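Local coordinates for glutamate--cysteine ligase GshA (Methylobacillus flagellatus KT, PDB 3K1T), which probably acts as a ligase joining glutamate to cysteine to give gamma-glutamylcysteine, at residues Pro5-Ala10 with Leu50-Phe55; Thr17-Leu22 with Ala394-Pro399; Val345-Asp350 with Gly355-Val360; Leu380-Pro385 with Asn400-Tyr405. All coordinates share one frame; numbering follows the deposited sequence. Where two conformers were deposited one is given.

How the contacts relate
Contact 3 is buried, its centre about 9 Å from the centre of the chain. It is the paired part of a beta hairpin, with backbone bonds and a sulfate site on one face. Contacts 1, 2 and 4 are partly buried and farther out. Contact 4 packs helix 398-421 against the loop that follows strand 377-381 and is built round an aromatic pair, with Thr384 and Pro385 beside it. Contact 1 joins the ends of two strands of the hairpin's sheet through a loose methyl-amide touch and a water. Contact 2 is carboxylate-rich and uses the start of helix 398-421. Arg401 of contact 4 pairs with Asp396 of contact 2, and Tyr405 bonds Asn52 of contact 1.

Contact 1. Residues Pro5-Ala10 with Leu50-Phe55; sequences PHLTTA and LRNAGF
Leu7 and Thr9 meet Asn52 and Ala53 in a small, loose, partly buried contact at the margin of the seven-stranded antiparallel sheet. Segment 5-10 includes the short strand 6-7. Segment 50-55 takes in the end of strand 45-52 and the turn after it. The two strands are not paired here. Each bonds instead to the region of strand 335-337: the backbones of Thr8 and Asn52 both bond to Phe334. No direct hydrogen bond crosses the contact.

The direct touch is made by one branch of Leu7. Its CD2 lies 4.0 Å from Asn52 O and 4.1 Å from Asn52 CG. The two side chains cross at about a right angle. Asn52 has CG anti to its backbone N (chi1 -175°), which brings the amide round to this methyl. The amide oxygen is also used within its own segment. Gly54 N donates to Asn52 OD1 at 3.0 Å, closing an Asx turn just past the strand. Asn52 ND2 donates to Tyr405 OH, on helix 398-421.

Gly54 has a positive phi of 78°. A CB here would fall very close to Thr9 CG2, so the absence of a side chain suits the approach of the threonine.

The polar link goes through a water. Thr9 OG1 donates to it at 3.0 Å, and the water donates to Ala53 O at 2.7 Å. Thr9 OG1 also bonds Leu11 N. With two methyls against polar groups and one bridging water, while Asn52 bonds its own turn and the helix, the contact is likely to rest on shape more than on direct bonding.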
loop_
_atom_site.group_PDB
_atom_site.type_symbol
_atom_site.label_atom_id
_atom_site.label_comp_id
_atom_site.label_asym_id
_atom_site.label_seq_id
_atom_site.Cartn_x
_atom_site.Cartn_y
_atom_site.Cartn_z
ATOM N N PRO A 5 -15.106 12.685 -17.329
ATOM C CA PRO A 5 -14.783 13.920 -18.054
ATOM C C PRO A 5 -13.953 13.638 -19.293
ATOM O O PRO A 5 -13.125 12.731 -19.275
ATOM C CB PRO A 5 -13.981 14.738 -17.029
ATOM C CG PRO A 5 -14.508 14.227 -15.683
ATOM C CD PRO A 5 -14.614 12.736 -15.934
ATOM N N HIS A 6 -14.158 14.440 -20.334
ATOM C CA HIS A 6 -13.315 14.433 -21.532
ATOM C C HIS A 6 -12.870 15.845 -21.861
ATOM O O HIS A 6 -13.608 16.818 -21.624
ATOM C CB HIS A 6 -14.098 13.841 -22.728
ATOM C CG HIS A 6 -14.464 12.403 -22.526
ATOM N ND1 HIS A 6 -13.531 11.394 -22.563
ATOM C CD2 HIS A 6 -15.632 11.827 -22.149
ATOM C CE1 HIS A 6 -14.120 10.247 -22.268
ATOM N NE2 HIS A 6 -15.402 10.482 -22.030
ATOM N N LEU A 7 -11.679 15.967 -22.432
ATOM C CA LEU A 7 -11.214 17.246 -22.946
ATOM C C LEU A 7 -12.062 17.767 -24.100
ATOM O O LEU A 7 -12.443 17.015 -25.004
ATOM C CB LEU A 7 -9.745 17.132 -23.407
ATOM C CG LEU A 7 -8.666 16.945 -22.362
ATOM C CD1 LEU A 7 -7.315 16.580 -23.027
ATOM C CD2 LEU A 7 -8.512 18.213 -21.514
ATOM N N THR A 8 -12.299 19.067 -24.117
ATOM C CA THR A 8 -13.065 19.691 -25.191
ATOM C C THR A 8 -12.131 20.494 -26.092
ATOM O O THR A 8 -12.529 21.472 -26.733
ATOM C CB THR A 8 -14.165 20.631 -24.592
ATOM O OG1 THR A 8 -13.544 21.614 -23.761
ATOM C CG2 THR A 8 -15.167 19.856 -23.787
ATOM N N THR A 9 -10.860 20.134 -26.095
ATOM C CA THR A 9 -9.905 20.801 -26.952
ATOM C C THR A 9 -9.182 19.737 -27.767
ATOM O O THR A 9 -8.920 18.650 -27.268
ATOM C CB THR A 9 -8.857 21.608 -26.135
ATOM O OG1 THR A 9 -7.914 22.149 -27.051
ATOM C CG2 THR A 9 -8.069 20.708 -25.141
ATOM N N ALA A 10 -8.864 20.078 -29.006
ATOM C CA ALA A 10 -8.033 19.229 -29.888
ATOM C C ALA A 10 -6.555 19.593 -29.765
ATOM O O ALA A 10 -5.702 18.863 -30.217
ATOM C CB ALA A 10 -8.496 19.364 -31.351
ATOM N N LEU A 50 -4.897 19.687 -9.773
ATOM C CA LEU A 50 -4.266 19.896 -11.059
ATOM C C LEU A 50 -5.239 20.533 -12.054
ATOM O O LEU A 50 -6.455 20.427 -11.894
ATOM C CB LEU A 50 -3.811 18.563 -11.653
ATOM C CG LEU A 50 -2.901 17.648 -10.817
ATOM C CD1 LEU A 50 -2.674 16.312 -11.605
ATOM C CD2 LEU A 50 -1.579 18.363 -10.459
ATOM N N ARG A 51 -4.674 21.154 -13.087
ATOM C CA ARG A 51 -5.410 21.546 -14.281
ATOM C C ARG A 51 -4.723 21.027 -15.539
ATOM O O ARG A 51 -3.511 21.189 -15.726
ATOM C CB ARG A 51 -5.655 23.044 -14.359
ATOM C CG ARG A 51 -6.716 23.500 -13.359
ATOM C CD ARG A 51 -7.108 24.943 -13.617
ATOM N NE ARG A 51 -8.379 25.240 -12.989
ATOM C CZ ARG A 51 -9.056 26.363 -13.161
ATOM N NH1 ARG A 51 -8.556 27.324 -13.911
ATOM N NH2 ARG A 51 -10.244 26.519 -12.555
ATOM N N ASN A 52 -5.535 20.367 -16.362
ATOM C CA ASN A 52 -5.117 19.852 -17.673
ATOM C C ASN A 52 -5.681 20.809 -18.745
ATOM O O ASN A 52 -6.890 20.851 -18.998
ATOM C CB ASN A 52 -5.672 18.444 -17.824
ATOM C CG ASN A 52 -5.203 17.763 -19.092
ATOM O OD1 ASN A 52 -4.642 18.406 -19.967
ATOM N ND2 ASN A 52 -5.466 16.465 -19.210
ATOM N N ALA A 53 -4.788 21.581 -19.345
ATOM C CA ALA A 53 -5.110 22.580 -20.359
ATOM C C ALA A 53 -4.900 22.008 -21.766
ATOM O O ALA A 53 -5.088 22.718 -22.764
ATOM C CB ALA A 53 -4.200 23.807 -20.145
ATOM N N GLY A 54 -4.452 20.753 -21.862
ATOM C CA GLY A 54 -4.054 20.181 -23.167
ATOM C C GLY A 54 -2.679 20.646 -23.619
ATOM O O GLY A 54 -1.879 19.852 -24.140
ATOM N N PHE A 55 -2.402 21.940 -23.442
ATOM C CA PHE A 55 -1.067 22.487 -23.715
ATOM C C PHE A 55 -0.147 22.578 -22.475
ATOM O O PHE A 55 1.028 23.012 -22.572
ATOM C CB PHE A 55 -1.203 23.847 -24.415
ATOM C CG PHE A 55 -1.918 24.894 -23.618
ATOM C CD1 PHE A 55 -1.271 25.552 -22.567
ATOM C CD2 PHE A 55 -3.211 25.263 -23.938
ATOM C CE1 PHE A 55 -1.910 26.536 -21.840
ATOM C CE2 PHE A 55 -3.864 26.258 -23.209
ATOM C CZ PHE A 55 -3.213 26.903 -22.178
HETATM O O HOH W 1 -5.543 23.105 -25.399
#

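Contact 2. Residues Thr17-Leu22 with Ala394-Pro399; sequences TLEKRL and APDAAP
Glu19 and Lys20, on helix 13-23, meet Pro395 and Asp396 in the loop that leads into helix 398-421. The apolar part lies against the proline ring. Glu19 CB is 3.9 Å from Pro395 CB. Lys20 CG comes to 3.7 Å from Pro395 CG, so the lysine uses the root of its chain here and not its amine.

Ala394 to Ala397 form a type I beta turn, closed by the Ala397 N to Ala394 O bond. Ala397 then takes the N-cap position of helix 398-421. The turn places Pro395 O against the glutamate, 3.1 Å from Glu19 CD.

The polar part is a pair of acids. Glu19 OE2 and Asp396 OD1 are 2.6 Å apart, so one of the two acids is probably protonated. The carboxylate planes are turned 38° from each other. Asp396 has CG anti to the backbone N (chi1 -158°), which carries its carboxylate over to Glu19. Asp396 OD1 also forms a salt bridge with Arg401 NE, whose positive charge probably eases the crowding of acids. An alanine in place of Glu19 would probably leave Asp396 OD1 without its close carboxylate mate and open a gap beside Pro395 O.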
loop_
_atom_site.group_PDB
_atom_site.type_symbol
_atom_site.label_atom_id
_atom_site.label_comp_id
_atom_site.label_asym_id
_atom_site.label_seq_id
_atom_site.Cartn_x
_atom_site.Cartn_y
_atom_site.Cartn_z
ATOM N N THR A 17 3.050 14.863 -25.522
ATOM C CA THR A 17 4.507 14.853 -25.440
ATOM C C THR A 17 4.959 14.521 -24.007
ATOM O O THR A 17 5.848 13.712 -23.795
ATOM C CB THR A 17 5.112 16.203 -25.869
ATOM O OG1 THR A 17 4.751 16.463 -27.232
ATOM C CG2 THR A 17 6.667 16.201 -25.713
ATOM N N LEU A 18 4.382 15.200 -23.036
ATOM C CA LEU A 18 4.645 14.866 -21.624
ATOM C C LEU A 18 4.377 13.408 -21.314
ATOM O O LEU A 18 5.230 12.729 -20.701
ATOM C CB LEU A 18 3.831 15.763 -20.719
ATOM C CG LEU A 18 3.846 15.434 -19.213
ATOM C CD1 LEU A 18 5.235 15.520 -18.614
ATOM C CD2 LEU A 18 2.868 16.366 -18.475
ATOM N N GLU A 19 3.194 12.916 -21.694
ATOM C CA GLU A 19 2.854 11.513 -21.465
ATOM C C GLU A 19 3.880 10.562 -22.096
ATOM O O GLU A 19 4.304 9.606 -21.442
ATOM C CB GLU A 19 1.444 11.198 -21.967
ATOM C CG GLU A 19 0.363 11.816 -21.107
ATOM C CD GLU A 19 -1.029 11.865 -21.759
ATOM O OE1 GLU A 19 -1.115 11.914 -23.001
ATOM O OE2 GLU A 19 -2.042 11.870 -20.991
ATOM N N LYS A 20 4.279 10.835 -23.338
ATOM C CA LYS A 20 5.300 10.027 -24.000
ATOM C C LYS A 20 6.628 10.045 -23.241
ATOM O O LYS A 20 7.245 8.999 -23.083
ATOM C CB LYS A 20 5.538 10.484 -25.451
ATOM C CG LYS A 20 4.366 10.189 -26.351
ATOM C CD LYS A 20 4.665 10.452 -27.836
ATOM C CE LYS A 20 4.377 11.867 -28.273
ATOM N NZ LYS A 20 4.410 11.864 -29.804
ATOM N N ARG A 21 7.067 11.218 -22.783
ATOM C CA ARG A 21 8.316 11.300 -22.015
ATOM C C ARG A 21 8.225 10.478 -20.714
ATOM O O ARG A 21 9.181 9.766 -20.359
ATOM C CB ARG A 21 8.683 12.767 -21.711
ATOM C CG ARG A 21 9.043 13.611 -22.950
ATOM C CD ARG A 21 10.371 13.243 -23.641
ATOM N NE ARG A 21 10.604 14.263 -24.663
ATOM C CZ ARG A 21 9.995 14.306 -25.858
ATOM N NH1 ARG A 21 9.141 13.352 -26.227
ATOM N NH2 ARG A 21 10.219 15.320 -26.696
ATOM N N LEU A 22 7.086 10.565 -20.004
ATOM C CA LEU A 22 6.895 9.812 -18.752
ATOM C C LEU A 22 6.920 8.301 -19.018
ATOM O O LEU A 22 7.544 7.526 -18.269
ATOM C CB LEU A 22 5.577 10.190 -18.048
ATOM C CG LEU A 22 5.383 11.640 -17.614
ATOM C CD1 LEU A 22 3.914 11.810 -17.073
ATOM C CD2 LEU A 22 6.444 12.062 -16.567
ATOM N N ALA A 394 -1.445 3.705 -25.804
ATOM C CA ALA A 394 -1.648 5.089 -26.264
ATOM C C ALA A 394 -1.247 6.046 -25.124
ATOM O O ALA A 394 -1.622 5.830 -23.973
ATOM C CB ALA A 394 -3.111 5.348 -26.704
ATOM N N PRO A 395 -0.476 7.086 -25.439
ATOM C CA PRO A 395 -0.005 7.967 -24.380
ATOM C C PRO A 395 -1.133 8.613 -23.559
ATOM O O PRO A 395 -0.949 8.822 -22.362
ATOM C CB PRO A 395 0.806 9.024 -25.123
ATOM C CG PRO A 395 1.120 8.441 -26.479
ATOM C CD PRO A 395 0.142 7.369 -26.746
ATOM N N ASP A 396 -2.283 8.904 -24.187
ATOM C CA ASP A 396 -3.434 9.465 -23.462
ATOM C C ASP A 396 -4.543 8.455 -23.141
ATOM O O ASP A 396 -5.648 8.850 -22.794
ATOM C CB ASP A 396 -4.024 10.684 -24.207
ATOM C CG ASP A 396 -4.830 11.616 -23.277
ATOM O OD1 ASP A 396 -4.403 11.822 -22.097
ATOM O OD2 ASP A 396 -5.903 12.140 -23.727
ATOM N N ALA A 397 -4.240 7.158 -23.169
ATOM C CA ALA A 397 -5.141 6.171 -22.611
ATOM C C ALA A 397 -5.374 6.527 -21.123
ATOM O O ALA A 397 -4.492 7.097 -20.464
ATOM C CB ALA A 397 -4.561 4.748 -22.736
ATOM N N ALA A 398 -6.526 6.153 -20.590
ATOM C CA ALA A 398 -6.892 6.549 -19.225
ATOM C C ALA A 398 -5.838 6.223 -18.151
ATOM O O ALA A 398 -5.486 7.102 -17.357
ATOM C CB ALA A 398 -8.287 5.973 -18.813
ATOM N N PRO A 399 -5.305 4.997 -18.142
ATOM C CA PRO A 399 -4.280 4.691 -17.133
ATOM C C PRO A 399 -3.003 5.514 -17.293
ATOM O O PRO A 399 -2.271 5.707 -16.316
ATOM C CB PRO A 399 -3.960 3.221 -17.350
ATOM C CG PRO A 399 -5.022 2.692 -18.292
ATOM C CD PRO A 399 -5.680 3.825 -18.961
#

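Contact 3. Residues Val345-Asp350 with Gly355-Val360; sequences VIYMMD and GGFYRV. With SO4 (sulfate ion), chain B.
Val345 and Tyr347 pair with Phe357 and Gly355 across an antiparallel hairpin. The two strands run at 159° to each other. Val345 and Phe357 form a hydrogen-bonded pair, with Val345 N to Phe357 O at 2.8 Å and Phe357 N to Val345 O at 3.0 Å. Tyr347 N donates to Gly355 O at 2.8 Å. Between these pairs, Gly356 CA lies 3.1 Å from Val345 O; a CB on Gly356 would clash with that oxygen.

Val345, Tyr347 and Phe357 share one face. Phe357 CG lies between the backbone N and the carbonyl carbon (chi1 61°), which turns the ring back over Val345 and toward Tyr347. In the conformer given, Val345 CB sits over this ring in a CH-pi contact, and its CG2 lies over a face of the Arg359 guanidinium. The Tyr347 and Phe357 rings meet obliquely, with CE1 of each 3.5 Å apart.

A sulfate, probably from the crystallisation liquor, binds beside these groups. Arg359 NH2 donates to its O1 at 2.9 Å, and Tyr347 OH bonds weakly to its O2. Gly67 N, Ser47 OG and Asn63 ND2 also bond it. Asp49 forms a salt bridge with Arg359 NH2, which is likely to fix the guanidinium's position. Strand 45-52 flanks strand 340-349, strand 377-381 flanks strand 352-361, and helix 398-421 packs on the face carrying Ile346 and Tyr358.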
loop_
_atom_site.group_PDB
_atom_site.type_symbol
_atom_site.label_atom_id
_atom_site.label_comp_id
_atom_site.label_asym_id
_atom_site.label_seq_id
_atom_site.Cartn_x
_atom_site.Cartn_y
_atom_site.Cartn_z
ATOM N N VAL A 345 -8.399 16.365 -8.378
ATOM C CA VAL A 345 -7.732 16.455 -7.076
ATOM C C VAL A 345 -7.122 15.076 -6.773
ATOM O O VAL A 345 -7.864 14.091 -6.751
ATOM C CB VAL A 345 -8.756 16.762 -5.958
ATOM C CG1 VAL A 345 -8.030 17.016 -4.615
ATOM C CG2 VAL A 345 -9.666 17.926 -6.336
ATOM N N ILE A 346 -5.817 15.009 -6.550
ATOM C CA ILE A 346 -5.101 13.776 -6.332
ATOM C C ILE A 346 -4.749 13.662 -4.837
ATOM O O ILE A 346 -4.143 14.585 -4.272
ATOM C CB ILE A 346 -3.777 13.733 -7.164
ATOM C CG1 ILE A 346 -4.004 14.072 -8.656
ATOM C CG2 ILE A 346 -3.047 12.358 -6.943
ATOM C CD1 ILE A 346 -5.037 13.353 -9.298
ATOM N N TYR A 347 -5.130 12.548 -4.217
ATOM C CA TYR A 347 -4.869 12.259 -2.790
ATOM C C TYR A 347 -3.656 11.332 -2.605
ATOM O O TYR A 347 -3.506 10.307 -3.317
ATOM C CB TYR A 347 -6.117 11.617 -2.149
ATOM C CG TYR A 347 -7.073 12.624 -1.585
ATOM C CD1 TYR A 347 -7.545 13.692 -2.373
ATOM C CD2 TYR A 347 -7.480 12.557 -0.261
ATOM C CE1 TYR A 347 -8.389 14.646 -1.841
ATOM C CE2 TYR A 347 -8.350 13.497 0.277
ATOM C CZ TYR A 347 -8.782 14.553 -0.510
ATOM O OH TYR A 347 -9.588 15.516 0.037
HETATM N N MSE A 348 -2.823 11.677 -1.630
HETATM C CA MSE A 348 -1.659 10.926 -1.238
HETATM C C MSE A 348 -1.628 10.721 0.258
HETATM O O MSE A 348 -2.078 11.587 1.010
HETATM C CB MSE A 348 -0.384 11.621 -1.705
HETATM C CG MSE A 348 -0.226 11.498 -3.255
HETATM SE SE MSE A 348 0.728 13.003 -4.042
HETATM C CE MSE A 348 -0.569 14.378 -3.609
HETATM N N MSE A 349 -1.134 9.559 0.671
HETATM C CA MSE A 349 -0.747 9.296 2.058
HETATM C C MSE A 349 0.676 8.763 2.047
HETATM O O MSE A 349 1.043 7.951 1.173
HETATM C CB MSE A 349 -1.747 8.339 2.725
HETATM C CG MSE A 349 -3.147 8.904 2.674
HETATM SE SE MSE A 349 -4.403 7.872 3.805
HETATM C CE MSE A 349 -3.917 8.775 5.444
ATOM N N ASP A 350 1.512 9.277 2.938
ATOM C CA ASP A 350 2.971 9.128 2.786
ATOM C C ASP A 350 3.278 9.567 1.339
ATOM O O ASP A 350 2.662 10.538 0.850
ATOM C CB ASP A 350 3.469 7.705 3.126
ATOM C CG ASP A 350 5.000 7.608 3.144
ATOM O OD1 ASP A 350 5.613 8.402 3.830
ATOM O OD2 ASP A 350 5.589 6.780 2.454
ATOM N N GLY A 355 -5.714 7.801 -4.696
ATOM C CA GLY A 355 -6.940 8.050 -5.453
ATOM C C GLY A 355 -7.186 9.537 -5.579
ATOM O O GLY A 355 -6.252 10.327 -5.606
ATOM N N GLY A 356 -8.459 9.909 -5.632
ATOM C CA GLY A 356 -8.870 11.297 -5.744
ATOM C C GLY A 356 -10.243 11.453 -6.346
ATOM O O GLY A 356 -11.027 10.483 -6.391
ATOM N N PHE A 357 -10.550 12.671 -6.787
ATOM C CA PHE A 357 -11.839 12.967 -7.333
ATOM C C PHE A 357 -11.770 14.193 -8.214
ATOM O O PHE A 357 -10.844 14.965 -8.107
ATOM C CB PHE A 357 -12.897 13.133 -6.211
ATOM C CG PHE A 357 -12.604 14.240 -5.243
ATOM C CD1 PHE A 357 -11.856 13.992 -4.089
ATOM C CD2 PHE A 357 -13.102 15.505 -5.453
ATOM C CE1 PHE A 357 -11.606 14.992 -3.179
ATOM C CE2 PHE A 357 -12.854 16.555 -4.552
ATOM C CZ PHE A 357 -12.083 16.298 -3.407
ATOM N N TYR A 358 -12.744 14.343 -9.114
ATOM C CA TYR A 358 -12.920 15.599 -9.837
ATOM C C TYR A 358 -13.827 16.582 -9.093
ATOM O O TYR A 358 -14.844 16.181 -8.528
ATOM C CB TYR A 358 -13.565 15.335 -11.185
ATOM C CG TYR A 358 -12.643 14.781 -12.256
ATOM C CD1 TYR A 358 -11.839 15.631 -12.979
ATOM C CD2 TYR A 358 -12.620 13.414 -12.565
ATOM C CE1 TYR A 358 -11.038 15.155 -14.014
ATOM C CE2 TYR A 358 -11.804 12.928 -13.624
ATOM C CZ TYR A 358 -11.028 13.814 -14.329
ATOM O OH TYR A 358 -10.225 13.365 -15.381
ATOM N N ARG A 359 -13.482 17.857 -9.166
ATOM C CA ARG A 359 -14.395 18.939 -8.796
ATOM C C ARG A 359 -15.146 19.320 -10.074
ATOM O O ARG A 359 -14.541 19.856 -11.001
ATOM C CB ARG A 359 -13.645 20.160 -8.288
ATOM C CG ARG A 359 -12.695 19.913 -7.088
ATOM C CD ARG A 359 -12.006 21.202 -6.668
ATOM N NE ARG A 359 -10.824 20.936 -5.835
ATOM C CZ ARG A 359 -10.858 20.539 -4.559
ATOM N NH1 ARG A 359 -12.013 20.436 -3.926
ATOM N NH2 ARG A 359 -9.724 20.261 -3.905
ATOM N N VAL A 360 -16.446 19.053 -10.084
ATOM C CA VAL A 360 -17.298 19.310 -11.225
ATOM C C VAL A 360 -18.037 20.600 -10.905
ATOM O O VAL A 360 -18.863 20.659 -9.977
ATOM C CB VAL A 360 -18.257 18.115 -11.518
ATOM C CG1 VAL A 360 -19.211 18.409 -12.750
ATOM C CG2 VAL A 360 -17.496 16.792 -11.736
HETATM S S SO4 B . -9.223 19.155 -0.450
HETATM O O1 SO4 B . -10.344 19.021 -1.352
HETATM O O2 SO4 B . -8.635 17.862 -0.607
HETATM O O3 SO4 B . -8.297 20.180 -0.876
HETATM O O4 SO4 B . -9.684 19.391 0.936
#

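Contact 4. Residues Leu380-Pro385 with Asn400-Tyr405; sequences LTFETP and NRFYAY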
loop_
_atom_site.group_PDB
_atom_site.type_symbol
_atom_site.label_atom_id
_atom_site.label_comp_id
_atom_site.label_asym_id
_atom_site.label_seq_id
_atom_site.Cartn_x
_atom_site.Cartn_y
_atom_site.Cartn_z
ATOM N N LEU A 380 -16.800 14.025 -8.136
ATOM C CA LEU A 380 -17.026 12.866 -8.978
ATOM C C LEU A 380 -15.817 11.981 -8.815
ATOM O O LEU A 380 -14.704 12.374 -9.144
ATOM C CB LEU A 380 -17.132 13.267 -10.441
ATOM C CG LEU A 380 -17.307 12.115 -11.420
ATOM C CD1 LEU A 380 -18.708 11.474 -11.298
ATOM C CD2 LEU A 380 -17.026 12.666 -12.844
ATOM N N THR A 381 -16.011 10.791 -8.272
ATOM C CA THR A 381 -14.861 9.985 -7.886
ATOM C C THR A 381 -14.128 9.427 -9.117
ATOM O O THR A 381 -14.710 9.244 -10.186
ATOM C CB THR A 381 -15.267 8.863 -6.864
ATOM O OG1 THR A 381 -14.097 8.460 -6.121
ATOM C CG2 THR A 381 -15.878 7.673 -7.589
ATOM N N PHE A 382 -12.813 9.288 -8.973
ATOM C CA PHE A 382 -11.937 8.739 -10.016
ATOM C C PHE A 382 -12.289 7.281 -10.237
ATOM O O PHE A 382 -12.492 6.549 -9.277
ATOM C CB PHE A 382 -10.477 8.765 -9.562
ATOM C CG PHE A 382 -9.808 10.094 -9.633
ATOM C CD1 PHE A 382 -10.440 11.238 -10.155
ATOM C CD2 PHE A 382 -8.518 10.207 -9.179
ATOM C CE1 PHE A 382 -9.775 12.431 -10.224
ATOM C CE2 PHE A 382 -7.852 11.403 -9.231
ATOM C CZ PHE A 382 -8.486 12.533 -9.739
ATOM N N GLU A 383 -12.309 6.872 -11.488
ATOM C CA GLU A 383 -12.528 5.489 -11.885
ATOM C C GLU A 383 -11.204 4.740 -12.219
ATOM O O GLU A 383 -11.167 3.515 -12.229
ATOM C CB GLU A 383 -13.448 5.491 -13.104
ATOM C CG GLU A 383 -14.874 6.047 -12.839
ATOM C CD GLU A 383 -15.692 5.149 -11.911
ATOM O OE1 GLU A 383 -15.699 3.935 -12.192
ATOM O OE2 GLU A 383 -16.364 5.650 -10.953
ATOM N N THR A 384 -10.119 5.457 -12.434
ATOM C CA THR A 384 -8.882 4.858 -12.937
ATOM C C THR A 384 -7.796 5.038 -11.894
ATOM O O THR A 384 -7.664 6.130 -11.351
ATOM C CB THR A 384 -8.460 5.567 -14.268
ATOM O OG1 THR A 384 -9.537 5.542 -15.216
ATOM C CG2 THR A 384 -7.206 4.935 -14.906
ATOM N N PRO A 385 -6.989 3.996 -11.618
ATOM C CA PRO A 385 -5.830 4.152 -10.736
ATOM C C PRO A 385 -4.752 5.019 -11.369
ATOM O O PRO A 385 -4.671 5.087 -12.591
ATOM C CB PRO A 385 -5.285 2.718 -10.607
ATOM C CG PRO A 385 -6.354 1.834 -11.042
ATOM C CD PRO A 385 -7.156 2.605 -12.056
ATOM N N ASN A 400 -2.746 5.981 -18.491
ATOM C CA ASN A 400 -1.572 6.808 -18.771
ATOM C C ASN A 400 -1.785 8.294 -18.447
ATOM O O ASN A 400 -0.881 8.950 -17.885
ATOM C CB ASN A 400 -1.102 6.557 -20.213
ATOM C CG ASN A 400 -0.533 5.191 -20.396
ATOM O OD1 ASN A 400 -0.044 4.575 -19.441
ATOM N ND2 ASN A 400 -0.546 4.692 -21.636
ATOM N N ARG A 401 -2.999 8.799 -18.713
ATOM C CA ARG A 401 -3.400 10.104 -18.248
ATOM C C ARG A 401 -3.287 10.164 -16.720
ATOM O O ARG A 401 -2.728 11.135 -16.156
ATOM C CB ARG A 401 -4.839 10.406 -18.697
ATOM C CG ARG A 401 -5.472 11.697 -18.065
ATOM C CD ARG A 401 -5.165 12.933 -18.831
ATOM N NE ARG A 401 -5.836 12.968 -20.141
ATOM C CZ ARG A 401 -7.064 13.392 -20.393
ATOM N NH1 ARG A 401 -7.837 13.857 -19.427
ATOM N NH2 ARG A 401 -7.535 13.339 -21.641
ATOM N N PHE A 402 -3.828 9.144 -16.045
ATOM C CA PHE A 402 -3.839 9.142 -14.571
ATOM C C PHE A 402 -2.468 8.908 -13.965
ATOM O O PHE A 402 -2.159 9.464 -12.904
ATOM C CB PHE A 402 -4.993 8.249 -14.010
ATOM C CG PHE A 402 -6.291 8.974 -14.019
ATOM C CD1 PHE A 402 -7.038 9.085 -15.195
ATOM C CD2 PHE A 402 -6.706 9.684 -12.914
ATOM C CE1 PHE A 402 -8.193 9.817 -15.241
ATOM C CE2 PHE A 402 -7.881 10.421 -12.951
ATOM C CZ PHE A 402 -8.611 10.500 -14.121
ATOM N N TYR A 403 -1.610 8.148 -14.658
ATOM C CA TYR A 403 -0.217 8.041 -14.259
ATOM C C TYR A 403 0.442 9.432 -14.283
ATOM O O TYR A 403 1.146 9.815 -13.308
ATOM C CB TYR A 403 0.591 7.025 -15.101
ATOM C CG TYR A 403 2.041 6.948 -14.691
ATOM C CD1 TYR A 403 2.410 6.430 -13.451
ATOM C CD2 TYR A 403 3.061 7.390 -15.537
ATOM C CE1 TYR A 403 3.728 6.358 -13.053
ATOM C CE2 TYR A 403 4.421 7.335 -15.126
ATOM C CZ TYR A 403 4.740 6.826 -13.876
ATOM O OH TYR A 403 6.072 6.761 -13.456
ATOM N N ALA A 404 0.216 10.182 -15.371
ATOM C CA ALA A 404 0.739 11.541 -15.472
ATOM C C ALA A 404 0.189 12.442 -14.350
ATOM O O ALA A 404 0.946 13.197 -13.751
ATOM C CB ALA A 404 0.464 12.172 -16.874
ATOM N N TYR A 405 -1.099 12.335 -14.039
ATOM C CA TYR A 405 -1.655 13.101 -12.914
ATOM C C TYR A 405 -0.904 12.764 -11.606
ATOM O O TYR A 405 -0.571 13.663 -10.802
ATOM C CB TYR A 405 -3.154 12.825 -12.728
ATOM C CG TYR A 405 -4.081 13.435 -13.765
ATOM C CD1 TYR A 405 -3.595 14.152 -14.836
ATOM C CD2 TYR A 405 -5.466 13.282 -13.667
ATOM C CE1 TYR A 405 -4.476 14.722 -15.790
ATOM C CE2 TYR A 405 -6.340 13.845 -14.613
ATOM C CZ TYR A 405 -5.832 14.570 -15.666
ATOM O OH TYR A 405 -6.668 15.134 -16.622
#
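Phe382, Thr384 and Pro385 lie against Phe402 where the chain leaves strand 377-381 and passes the first turns of helix 398-421. The segment is strand only at Leu380 and Thr381, and loop after that. The backbones come closest at Pro385 and Phe402, with CA atoms 6.6 Å apart. No hydrogen bond joins the segments. Pro385 O approaches Phe402 CB at 3.5 Å.

The main side-chain contact is a T-shaped (edge-to-face) pair. Phe402 turns its edge to the face of Phe382, with centroids 5.0 Å apart and planes at 75°. Phe402 CE2 stands over the centre of the Phe382 ring, 3.8 Å from Phe382 CD2. Thr384 CB lies over a face of Phe402, 3.9 Å from CD1. Thr384 has CG2 anti to the backbone N and OG1 beside it (chi1 -54°), which sets the methyl near Phe402 CB. A serine in place of Phe402 would probably leave the Phe382 face without its edge partner and open a gap beside Thr384.

Tyr405 packs on Phe402 within the helix. Tyr358 on strand 352-361 makes a second edge-to-face pair with Phe382, and Ile346 on strand 340-349 touches both Phe382 and Tyr405, which puts the aromatic cluster between the sheet and helix 398-421.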